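Local coordinates for protein succinyl-CoA ligase (ADP-forming) subunit alpha (Methanosaeta concilii, PDB 6HXI) that binds coenzyme A and joins a CoA-ligase region and a citrate synthase-like region in one chain of an eight-chain assembly, at residues V419-A428 with S441-F450; I485-V495 with T529-N539. All coordinates share one frame; numbering follows the deposited sequence.

Contact 1 of 2, residues V419-A428 with S441-F450; sequences VSGAHNAIVA and SGLLTIGPRF
G421 and G442 bring the two backbones to a CA–CA distance of 4.1 Å, the first turn of helix 420-430 lying against the last turn of helix 435-443. With no side chain on either residue, main chain rests on main chain: G421 O lies 3.2 Å from G442 CA, and G421 CA makes a CA-H...O contact with G442 O. From its own segment G442 O is gripped twice, by the backbone N of T445 and by T445 OG1, the latter 2.8 Å from G442 O. A chi1 of 66° sets OG1 between the backbone N and the carbonyl carbon of T445, where it also meets G421 CA at 3.2 Å, while the CG2 branch lies 3.5 Å from N424 ND2. Beyond T445, the F450 ring receives G421 N over one face, 3.6 Å from CE2, and S420 CB lies over that same face. V419 CG2 comes obliquely to CE1 of F450 at 3.7 Å, and F576 meets the ring edge-to-face. The polar ends of N424 and S441 turn instead to S441 of a second subunit. The arrangement is a close glycine-to-glycine helix approach within the largely helical citrate synthase-like region, beside the interface with that subunit.

Contact 2 of 2, residues I485-V495 with T529-N539; sequences IPGIGHKIKSV and TTAKKGNLILN. With COA (coenzyme A), chain G.
I488 and L538 form a single beta bridge in the tightly packed part of this contact. N539 N donates to G487 O at 2.8 Å, and G489 N to I537 O at 2.7 Å in a nearly straight bond (176°). The N539 amide continues the seam: its ND2 meets a lone pair of G489 O at 3.1 Å, while OD1 caps G542 N. N535 and H490 pair reciprocally, H490 N giving to N535 O and N535 ND2 to H490 O, each at 2.9 Å. The end of I488 meets L538 CD1 and T529 OG1 through its CD1, I537 CG2 lies 3.6 Å from S494 C, and V495 CG1 packs on T530 CG2 at 3.7 Å. Toward V495 it is the hydrogen bonding that slackens, to a weak bond from V495 N to G534 O, and the intervening K491 and I492 are exposed. On the coenzyme A side, I488 CG2 and L536 CD2 touch the adenine, I485 N and I488 O lie 3.0 Å from N1A and N6A respectively, and K532 NZ hydrogen-bonds to phosphate oxygen O8A. This is consistent with the adenine and phosphate end of a coenzyme A site, completed by S89 and S92 of another subunit.

Overall arrangement
Along the chain the two contacts follow in series, neither enclosing nor crossing the other. Contact 1 comes first and closes a short connection of 12 residues that hold the end of helix 420-430 and most of helix 435-443, in the part of the citrate synthase-like region that faces other copies of the protein. The chain then runs through helices 453-466 and 471-480 before contact 2 opens at 485-495; helices 500-512 and 517-530 fill the 33-residue excursion that 529-539 closes. F461 touches I485 and I488, so helix 453-466, which follows contact 1, packs against contact 2. Their centres lie 25 Å apart and their nearest atoms about 8 Å, without touching, yet both reach the same neighbouring subunit.

Contact 1 of 2, residues V419-A428 with S441-F450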
loop_
_atom_site.group_PDB
_atom_site.type_symbol
_atom_site.label_atom_id
_atom_site.label_comp_id
_atom_site.label_asym_id
_atom_site.label_seq_id
_atom_site.Cartn_x
_atom_site.Cartn_y
_atom_site.Cartn_z
ATOM N N VAL B 419 17.184 5.171 -5.833
ATOM C CA VAL B 419 16.967 4.339 -4.634
ATOM C C VAL B 419 15.604 3.582 -4.681
ATOM O O VAL B 419 14.652 4.063 -5.315
ATOM C CB VAL B 419 17.168 5.125 -3.339
ATOM C CG1 VAL B 419 18.583 5.710 -3.259
ATOM C CG2 VAL B 419 16.131 6.195 -3.219
ATOM N N SER B 420 15.499 2.447 -3.961
ATOM C CA SER B 420 14.338 1.538 -4.011
ATOM C C SER B 420 12.972 2.238 -3.990
ATOM O O SER B 420 12.162 1.996 -4.878
ATOM C CB SER B 420 14.424 0.485 -2.907
ATOM O OG SER B 420 15.402 -0.457 -3.316
ATOM N N GLY B 421 12.737 3.059 -2.985
ATOM C CA GLY B 421 11.485 3.784 -2.792
ATOM C C GLY B 421 11.129 4.711 -3.926
ATOM O O GLY B 421 10.014 4.648 -4.441
ATOM N N ALA B 422 12.087 5.563 -4.343
ATOM C CA ALA B 422 11.854 6.524 -5.415
ATOM C C ALA B 422 11.644 5.728 -6.710
ATOM O O ALA B 422 10.715 5.993 -7.450
ATOM C CB ALA B 422 13.032 7.480 -5.530
ATOM N N HIS B 423 12.438 4.720 -6.899
ATOM C CA HIS B 423 12.385 3.837 -8.078
ATOM C C HIS B 423 11.027 3.154 -8.216
ATOM O O HIS B 423 10.451 3.223 -9.281
ATOM C CB HIS B 423 13.555 2.842 -8.137
ATOM C CG HIS B 423 13.448 1.935 -9.327
ATOM N ND1 HIS B 423 13.769 2.389 -10.623
ATOM C CD2 HIS B 423 13.061 0.635 -9.392
ATOM C CE1 HIS B 423 13.576 1.337 -11.432
ATOM N NE2 HIS B 423 13.117 0.271 -10.740
ATOM N N ASN B 424 10.480 2.604 -7.153
ATOM C CA ASN B 424 9.164 1.962 -7.213
ATOM C C ASN B 424 8.030 2.955 -7.466
ATOM O O ASN B 424 7.081 2.621 -8.197
ATOM C CB ASN B 424 8.880 1.086 -5.984
ATOM C CG ASN B 424 9.431 -0.287 -6.139
ATOM O OD1 ASN B 424 10.386 -0.513 -6.879
ATOM N ND2 ASN B 424 8.816 -1.252 -5.481
ATOM N N ALA B 425 8.121 4.138 -6.840
ATOM C CA ALA B 425 7.138 5.232 -6.975
ATOM C C ALA B 425 7.108 5.731 -8.450
ATOM O O ALA B 425 6.055 6.034 -8.960
ATOM C CB ALA B 425 7.461 6.401 -5.982
ATOM N N ILE B 426 8.274 5.762 -9.128
ATOM C CA ILE B 426 8.452 6.193 -10.506
ATOM C C ILE B 426 7.872 5.177 -11.448
ATOM O O ILE B 426 7.243 5.559 -12.424
ATOM C CB ILE B 426 9.986 6.450 -10.773
ATOM C CG1 ILE B 426 10.425 7.819 -10.171
ATOM C CG2 ILE B 426 10.347 6.323 -12.276
ATOM C CD1 ILE B 426 11.953 8.054 -10.156
ATOM N N VAL B 427 8.130 3.893 -11.201
ATOM C CA VAL B 427 7.576 2.819 -12.011
ATOM C C VAL B 427 6.031 2.869 -11.933
ATOM O O VAL B 427 5.389 2.878 -12.967
ATOM C CB VAL B 427 8.171 1.450 -11.617
ATOM C CG1 VAL B 427 7.403 0.299 -12.239
ATOM C CG2 VAL B 427 9.664 1.389 -11.984
ATOM N N ALA B 428 5.453 2.928 -10.762
ATOM C CA ALA B 428 3.983 3.014 -10.588
ATOM C C ALA B 428 3.446 4.265 -11.324
ATOM O O ALA B 428 2.398 4.171 -11.966
ATOM C CB ALA B 428 3.620 3.102 -9.069
ATOM N N SER B 441 3.284 2.506 -3.191
ATOM C CA SER B 441 4.143 1.518 -3.891
ATOM C C SER B 441 5.623 1.771 -3.472
ATOM O O SER B 441 6.321 0.815 -3.195
ATOM C CB SER B 441 4.020 1.641 -5.408
ATOM O OG SER B 441 4.618 0.492 -6.002
ATOM N N GLY B 442 6.053 3.054 -3.422
ATOM C CA GLY B 442 7.389 3.488 -3.000
ATOM C C GLY B 442 7.626 3.301 -1.508
ATOM O O GLY B 442 8.636 2.728 -1.090
ATOM N N LEU B 443 6.671 3.693 -0.686
ATOM C CA LEU B 443 6.816 3.582 0.784
ATOM C C LEU B 443 6.940 2.167 1.291
ATOM O O LEU B 443 7.563 1.940 2.323
ATOM C CB LEU B 443 5.655 4.303 1.500
ATOM C CG LEU B 443 5.599 5.807 1.440
ATOM C CD1 LEU B 443 4.358 6.307 2.099
ATOM C CD2 LEU B 443 6.726 6.437 2.177
ATOM N N LEU B 444 6.322 1.199 0.590
ATOM C CA LEU B 444 6.320 -0.195 0.970
ATOM C C LEU B 444 7.681 -0.873 0.758
ATOM O O LEU B 444 7.830 -2.022 1.138
ATOM C CB LEU B 444 5.190 -0.978 0.280
ATOM C CG LEU B 444 3.755 -0.689 0.798
ATOM C CD1 LEU B 444 2.750 -1.249 -0.151
ATOM C CD2 LEU B 444 3.528 -1.228 2.272
ATOM N N THR B 445 8.705 -0.125 0.293
ATOM C CA THR B 445 10.055 -0.690 0.185
ATOM C C THR B 445 10.824 -0.368 1.479
ATOM O O THR B 445 11.907 -0.911 1.677
ATOM C CB THR B 445 10.804 -0.139 -1.020
ATOM O OG1 THR B 445 11.031 1.268 -0.806
ATOM C CG2 THR B 445 10.092 -0.381 -2.314
ATOM N N ILE B 446 10.297 0.539 2.307
ATOM C CA ILE B 446 10.972 1.027 3.517
ATOM C C ILE B 446 10.935 -0.035 4.585
ATOM O O ILE B 446 9.850 -0.457 5.031
ATOM C CB ILE B 446 10.481 2.390 4.015
ATOM C CG1 ILE B 446 10.725 3.513 3.005
ATOM C CG2 ILE B 446 11.078 2.736 5.422
ATOM C CD1 ILE B 446 9.888 4.794 3.335
ATOM N N GLY B 447 12.119 -0.495 4.948
ATOM C CA GLY B 447 12.270 -1.595 5.886
ATOM C C GLY B 447 13.707 -1.821 6.239
ATOM O O GLY B 447 14.472 -0.867 6.316
ATOM N N PRO B 448 14.122 -3.064 6.421
ATOM C CA PRO B 448 15.473 -3.289 6.940
ATOM C C PRO B 448 16.631 -2.818 6.078
ATOM O O PRO B 448 17.679 -2.557 6.645
ATOM C CB PRO B 448 15.521 -4.803 7.172
ATOM C CG PRO B 448 14.394 -5.369 6.335
ATOM C CD PRO B 448 13.344 -4.331 6.384
ATOM N N ARG B 449 16.482 -2.715 4.749
ATOM C CA ARG B 449 17.623 -2.332 3.905
ATOM C C ARG B 449 17.507 -0.969 3.331
ATOM O O ARG B 449 18.506 -0.434 2.908
ATOM C CB ARG B 449 17.864 -3.341 2.774
ATOM C CG ARG B 449 18.156 -4.735 3.266
ATOM C CD ARG B 449 18.387 -5.671 2.093
ATOM N NE ARG B 449 18.349 -7.047 2.552
ATOM C CZ ARG B 449 18.408 -8.116 1.774
ATOM N NH1 ARG B 449 18.455 -9.318 2.306
ATOM N NH2 ARG B 449 18.371 -7.990 0.456
ATOM N N PHE B 450 16.296 -0.440 3.223
ATOM C CA PHE B 450 16.091 0.910 2.710
ATOM C C PHE B 450 15.412 1.690 3.840
ATOM O O PHE B 450 14.234 1.514 4.100
ATOM C CB PHE B 450 15.252 0.876 1.399
ATOM C CG PHE B 450 14.897 2.237 0.858
ATOM C CD1 PHE B 450 15.877 3.083 0.353
ATOM C CD2 PHE B 450 13.579 2.688 0.873
ATOM C CE1 PHE B 450 15.549 4.366 -0.113
ATOM C CE2 PHE B 450 13.254 3.969 0.432
ATOM C CZ PHE B 450 14.244 4.818 -0.027
#

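Contact 2 of 2, residues I485-V495 with T529-N539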
loop_
_atom_site.group_PDB
_atom_site.type_symbol
_atom_site.label_atom_id
_atom_site.label_comp_id
_atom_site.label_asym_id
_atom_site.label_seq_id
_atom_site.Cartn_x
_atom_site.Cartn_y
_atom_site.Cartn_z
ATOM N N ILE B 485 28.725 -2.867 10.989
ATOM C CA ILE B 485 28.100 -1.977 11.944
ATOM C C ILE B 485 27.079 -1.103 11.225
ATOM O O ILE B 485 27.462 -0.392 10.292
ATOM C CB ILE B 485 29.110 -1.144 12.787
ATOM C CG1 ILE B 485 30.045 -2.063 13.603
ATOM C CG2 ILE B 485 28.340 -0.184 13.701
ATOM C CD1 ILE B 485 31.336 -1.362 14.087
ATOM N N PRO B 486 25.786 -1.161 11.637
ATOM C CA PRO B 486 24.782 -0.299 10.996
ATOM C C PRO B 486 25.089 1.172 11.292
ATOM O O PRO B 486 25.526 1.492 12.402
ATOM C CB PRO B 486 23.465 -0.784 11.598
ATOM C CG PRO B 486 23.834 -1.349 12.925
ATOM C CD PRO B 486 25.206 -1.933 12.758
ATOM N N GLY B 487 24.968 2.018 10.274
ATOM C CA GLY B 487 25.269 3.437 10.380
ATOM C C GLY B 487 26.713 3.782 10.081
ATOM O O GLY B 487 27.097 4.950 10.108
ATOM N N ILE B 488 27.515 2.754 9.744
ATOM C CA ILE B 488 28.931 2.891 9.405
ATOM C C ILE B 488 29.134 2.487 7.964
ATOM O O ILE B 488 28.691 1.404 7.583
ATOM C CB ILE B 488 29.865 2.074 10.384
ATOM C CG1 ILE B 488 29.960 2.723 11.783
ATOM C CG2 ILE B 488 31.309 1.829 9.788
ATOM C CD1 ILE B 488 30.818 4.108 11.911
ATOM N N GLY B 489 29.838 3.336 7.199
ATOM C CA GLY B 489 30.214 3.059 5.817
ATOM C C GLY B 489 29.512 3.868 4.750
ATOM O O GLY B 489 28.315 4.154 4.850
ATOM N N HIS B 490 30.257 4.200 3.700
ATOM C CA HIS B 490 29.794 4.959 2.542
ATOM C C HIS B 490 30.561 4.488 1.293
ATOM O O HIS B 490 31.736 4.120 1.394
ATOM C CB HIS B 490 30.068 6.455 2.767
ATOM C CG HIS B 490 29.249 7.360 1.902
ATOM N ND1 HIS B 490 29.567 7.572 0.562
ATOM C CD2 HIS B 490 28.154 8.090 2.216
ATOM C CE1 HIS B 490 28.645 8.407 0.110
ATOM N NE2 HIS B 490 27.787 8.760 1.075
ATOM N N LYS B 491 29.914 4.532 0.125
ATOM C CA LYS B 491 30.532 4.133 -1.152
ATOM C C LYS B 491 31.605 5.131 -1.668
ATOM O O LYS B 491 32.651 4.675 -2.148
ATOM C CB LYS B 491 29.476 3.887 -2.226
ATOM C CG LYS B 491 28.473 2.795 -1.895
ATOM C CD LYS B 491 27.190 3.004 -2.700
ATOM C CE LYS B 491 25.977 2.292 -2.149
ATOM N NZ LYS B 491 25.488 2.938 -0.910
ATOM N N ILE B 492 31.367 6.469 -1.563
ATOM C CA ILE B 492 32.335 7.473 -2.074
ATOM C C ILE B 492 32.951 8.371 -0.999
ATOM O O ILE B 492 34.154 8.656 -1.048
ATOM C CB ILE B 492 31.779 8.347 -3.246
ATOM C CG1 ILE B 492 30.340 8.883 -2.982
ATOM C CG2 ILE B 492 31.863 7.585 -4.578
ATOM C CD1 ILE B 492 30.192 10.392 -3.193
ATOM N N LYS B 493 32.126 8.826 -0.041
ATOM C CA LYS B 493 32.560 9.716 1.030
ATOM C C LYS B 493 33.500 9.021 2.017
ATOM O O LYS B 493 33.422 7.805 2.220
ATOM C CB LYS B 493 31.355 10.389 1.715
ATOM C CG LYS B 493 30.543 11.265 0.763
ATOM C CD LYS B 493 31.373 12.380 0.146
ATOM C CE LYS B 493 30.573 13.280 -0.738
ATOM N NZ LYS B 493 31.478 14.144 -1.531
ATOM N N SER B 494 34.419 9.807 2.593
ATOM C CA SER B 494 35.474 9.328 3.474
ATOM C C SER B 494 35.854 10.385 4.488
ATOM O O SER B 494 35.165 11.402 4.576
ATOM C CB SER B 494 36.694 8.961 2.633
ATOM O OG SER B 494 37.271 10.121 2.062
ATOM N N VAL B 495 36.963 10.179 5.234
ATOM C CA VAL B 495 37.428 11.176 6.205
ATOM C C VAL B 495 37.882 12.480 5.528
ATOM O O VAL B 495 37.563 13.562 6.023
ATOM C CB VAL B 495 38.485 10.665 7.211
ATOM C CG1 VAL B 495 37.834 9.830 8.299
ATOM C CG2 VAL B 495 39.594 9.885 6.521
ATOM N N THR B 529 36.905 2.433 12.903
ATOM C CA THR B 529 36.504 1.913 11.604
ATOM C C THR B 529 37.259 2.633 10.484
ATOM O O THR B 529 37.737 1.955 9.569
ATOM C CB THR B 529 34.975 1.876 11.419
ATOM O OG1 THR B 529 34.427 3.190 11.487
ATOM C CG2 THR B 529 34.284 0.965 12.413
ATOM N N THR B 530 37.440 3.977 10.580
ATOM C CA THR B 530 38.180 4.735 9.553
ATOM C C THR B 530 39.691 4.383 9.559
ATOM O O THR B 530 40.351 4.558 8.538
ATOM C CB THR B 530 37.903 6.252 9.614
ATOM O OG1 THR B 530 38.275 6.775 10.882
ATOM C CG2 THR B 530 36.444 6.597 9.310
ATOM N N ALA B 531 40.214 3.825 10.675
ATOM C CA ALA B 531 41.607 3.339 10.789
ATOM C C ALA B 531 41.809 2.050 9.938
ATOM O O ALA B 531 42.948 1.645 9.695
ATOM C CB ALA B 531 41.950 3.066 12.242
ATOM N N LYS B 532 40.701 1.415 9.482
ATOM C CA LYS B 532 40.734 0.224 8.634
ATOM C C LYS B 532 40.604 0.629 7.166
ATOM O O LYS B 532 41.412 0.216 6.327
ATOM C CB LYS B 532 39.622 -0.774 9.020
ATOM C CG LYS B 532 39.646 -1.235 10.478
ATOM C CD LYS B 532 38.706 -2.428 10.685
ATOM C CE LYS B 532 38.751 -2.963 12.086
ATOM N NZ LYS B 532 37.982 -4.232 12.208
ATOM N N LYS B 533 39.559 1.401 6.851
ATOM C CA LYS B 533 39.219 1.913 5.524
ATOM C C LYS B 533 38.598 3.288 5.756
ATOM O O LYS B 533 37.659 3.415 6.559
ATOM C CB LYS B 533 38.163 1.018 4.877
ATOM C CG LYS B 533 38.660 -0.208 4.177
ATOM C CD LYS B 533 37.428 -0.927 3.602
ATOM C CE LYS B 533 37.313 -0.800 2.129
ATOM N NZ LYS B 533 36.354 -1.799 1.625
ATOM N N GLY B 534 39.104 4.281 5.032
ATOM C CA GLY B 534 38.686 5.676 5.128
ATOM C C GLY B 534 37.233 5.981 4.858
ATOM O O GLY B 534 36.732 6.982 5.360
ATOM N N ASN B 535 36.548 5.119 4.090
ATOM C CA ASN B 535 35.126 5.225 3.744
ATOM C C ASN B 535 34.236 4.612 4.828
ATOM O O ASN B 535 33.018 4.492 4.616
ATOM C CB ASN B 535 34.842 4.511 2.411
ATOM C CG ASN B 535 34.907 3.004 2.489
ATOM O OD1 ASN B 535 35.974 2.421 2.660
ATOM N ND2 ASN B 535 33.768 2.336 2.414
ATOM N N LEU B 536 34.827 4.175 5.970
ATOM C CA LEU B 536 34.009 3.583 7.049
ATOM C C LEU B 536 33.602 4.685 8.021
ATOM O O LEU B 536 33.882 4.630 9.228
ATOM C CB LEU B 536 34.716 2.392 7.738
ATOM C CG LEU B 536 34.933 1.136 6.884
ATOM C CD1 LEU B 536 35.545 0.032 7.698
ATOM C CD2 LEU B 536 33.668 0.691 6.208
ATOM N N ILE B 537 32.980 5.720 7.454
ATOM C CA ILE B 537 32.573 6.910 8.195
ATOM C C ILE B 537 31.205 6.665 8.761
ATOM O O ILE B 537 30.514 5.733 8.353
ATOM C CB ILE B 537 32.654 8.235 7.336
ATOM C CG1 ILE B 537 31.830 8.143 6.021
ATOM C CG2 ILE B 537 34.105 8.609 7.028
ATOM C CD1 ILE B 537 31.139 9.473 5.562
ATOM N N LEU B 538 30.809 7.510 9.694
ATOM C CA LEU B 538 29.481 7.481 10.271
ATOM C C LEU B 538 28.600 8.072 9.164
ATOM O O LEU B 538 28.834 9.201 8.730
ATOM C CB LEU B 538 29.490 8.359 11.525
ATOM C CG LEU B 538 28.381 8.187 12.535
ATOM C CD1 LEU B 538 28.260 6.715 13.038
ATOM C CD2 LEU B 538 28.579 9.166 13.684
ATOM N N ASN B 539 27.720 7.245 8.591
ATOM C CA ASN B 539 26.846 7.662 7.509
ATOM C C ASN B 539 25.583 8.415 8.059
ATOM O O ASN B 539 25.442 8.568 9.278
ATOM C CB ASN B 539 26.505 6.464 6.595
ATOM C CG ASN B 539 25.633 5.391 7.205
ATOM O OD1 ASN B 539 24.694 5.651 7.944
ATOM N ND2 ASN B 539 25.881 4.151 6.847
HETATM N N1A COA G . 31.275 -1.734 9.871
HETATM C C2A COA G . 32.376 -2.182 10.484
HETATM N N3A COA G . 33.506 -2.655 9.940
HETATM C C4A COA G . 33.414 -2.703 8.601
HETATM C C5A COA G . 32.342 -2.285 7.831
HETATM C C6A COA G . 31.237 -1.743 8.517
HETATM N N6A COA G . 30.179 -1.213 7.906
HETATM N N7A COA G . 32.558 -2.575 6.493
HETATM C C8A COA G . 33.738 -3.141 6.482
HETATM N N9A COA G . 34.314 -3.257 7.722
HETATM C C1B COA G . 35.598 -3.872 8.057
HETATM C C2B COA G . 35.773 -5.318 7.610
HETATM O O2B COA G . 35.158 -6.221 8.531
HETATM C C3B COA G . 37.301 -5.427 7.620
HETATM O O3B COA G . 37.820 -5.623 8.953
HETATM P P3B COA G . 39.206 -6.348 9.265
HETATM O O7A COA G . 40.251 -5.658 8.455
HETATM O O8A COA G . 39.404 -6.221 10.733
HETATM O O9A COA G . 38.994 -7.830 8.906
HETATM C C4B COA G . 37.777 -4.018 7.246
HETATM O O4B COA G . 36.639 -3.150 7.427
HETATM C C5B COA G . 38.328 -3.871 5.850
HETATM O O5B COA G . 37.440 -4.565 4.953
HETATM P P1A COA G . 38.012 -5.488 3.731
HETATM O O1A COA G . 37.001 -5.813 2.694
HETATM O O2A COA G . 38.766 -6.707 4.240
HETATM O O3A COA G . 39.056 -4.403 3.203
HETATM P P2A COA G . 40.000 -4.106 1.956
HETATM O O4A COA G . 39.258 -3.333 0.942
HETATM O O5A COA G . 41.147 -3.296 2.516
HETATM O O6A COA G . 40.498 -5.534 1.373
HETATM C CBP COA G . 42.678 -6.401 0.705
HETATM C CCP COA G . 41.685 -6.191 1.854
HETATM C CDP COA G . 43.908 -7.131 1.264
HETATM C CEP COA G . 42.057 -7.244 -0.426
HETATM C CAP COA G . 43.086 -5.011 0.142
HETATM O OAP COA G . 43.402 -4.107 1.185
HETATM C C9P COA G . 44.203 -4.995 -0.894
HETATM O O9P COA G . 43.953 -5.262 -2.072
HETATM N N8P COA G . 45.429 -4.668 -0.456
HETATM C C7P COA G . 46.610 -4.704 -1.309
HETATM C C6P COA G . 47.593 -5.747 -0.853
HETATM C C5P COA G . 48.867 -5.727 -1.665
HETATM O O5P COA G . 49.273 -4.685 -2.175
HETATM N N4P COA G . 49.495 -6.894 -1.808
HETATM C C3P COA G . 50.673 -7.063 -2.647
HETATM C C2P COA G . 50.329 -7.229 -4.113
HETATM S S1P COA G . 51.896 -7.627 -4.936
HETATM O O HOH W 1 24.745 1.471 7.562
#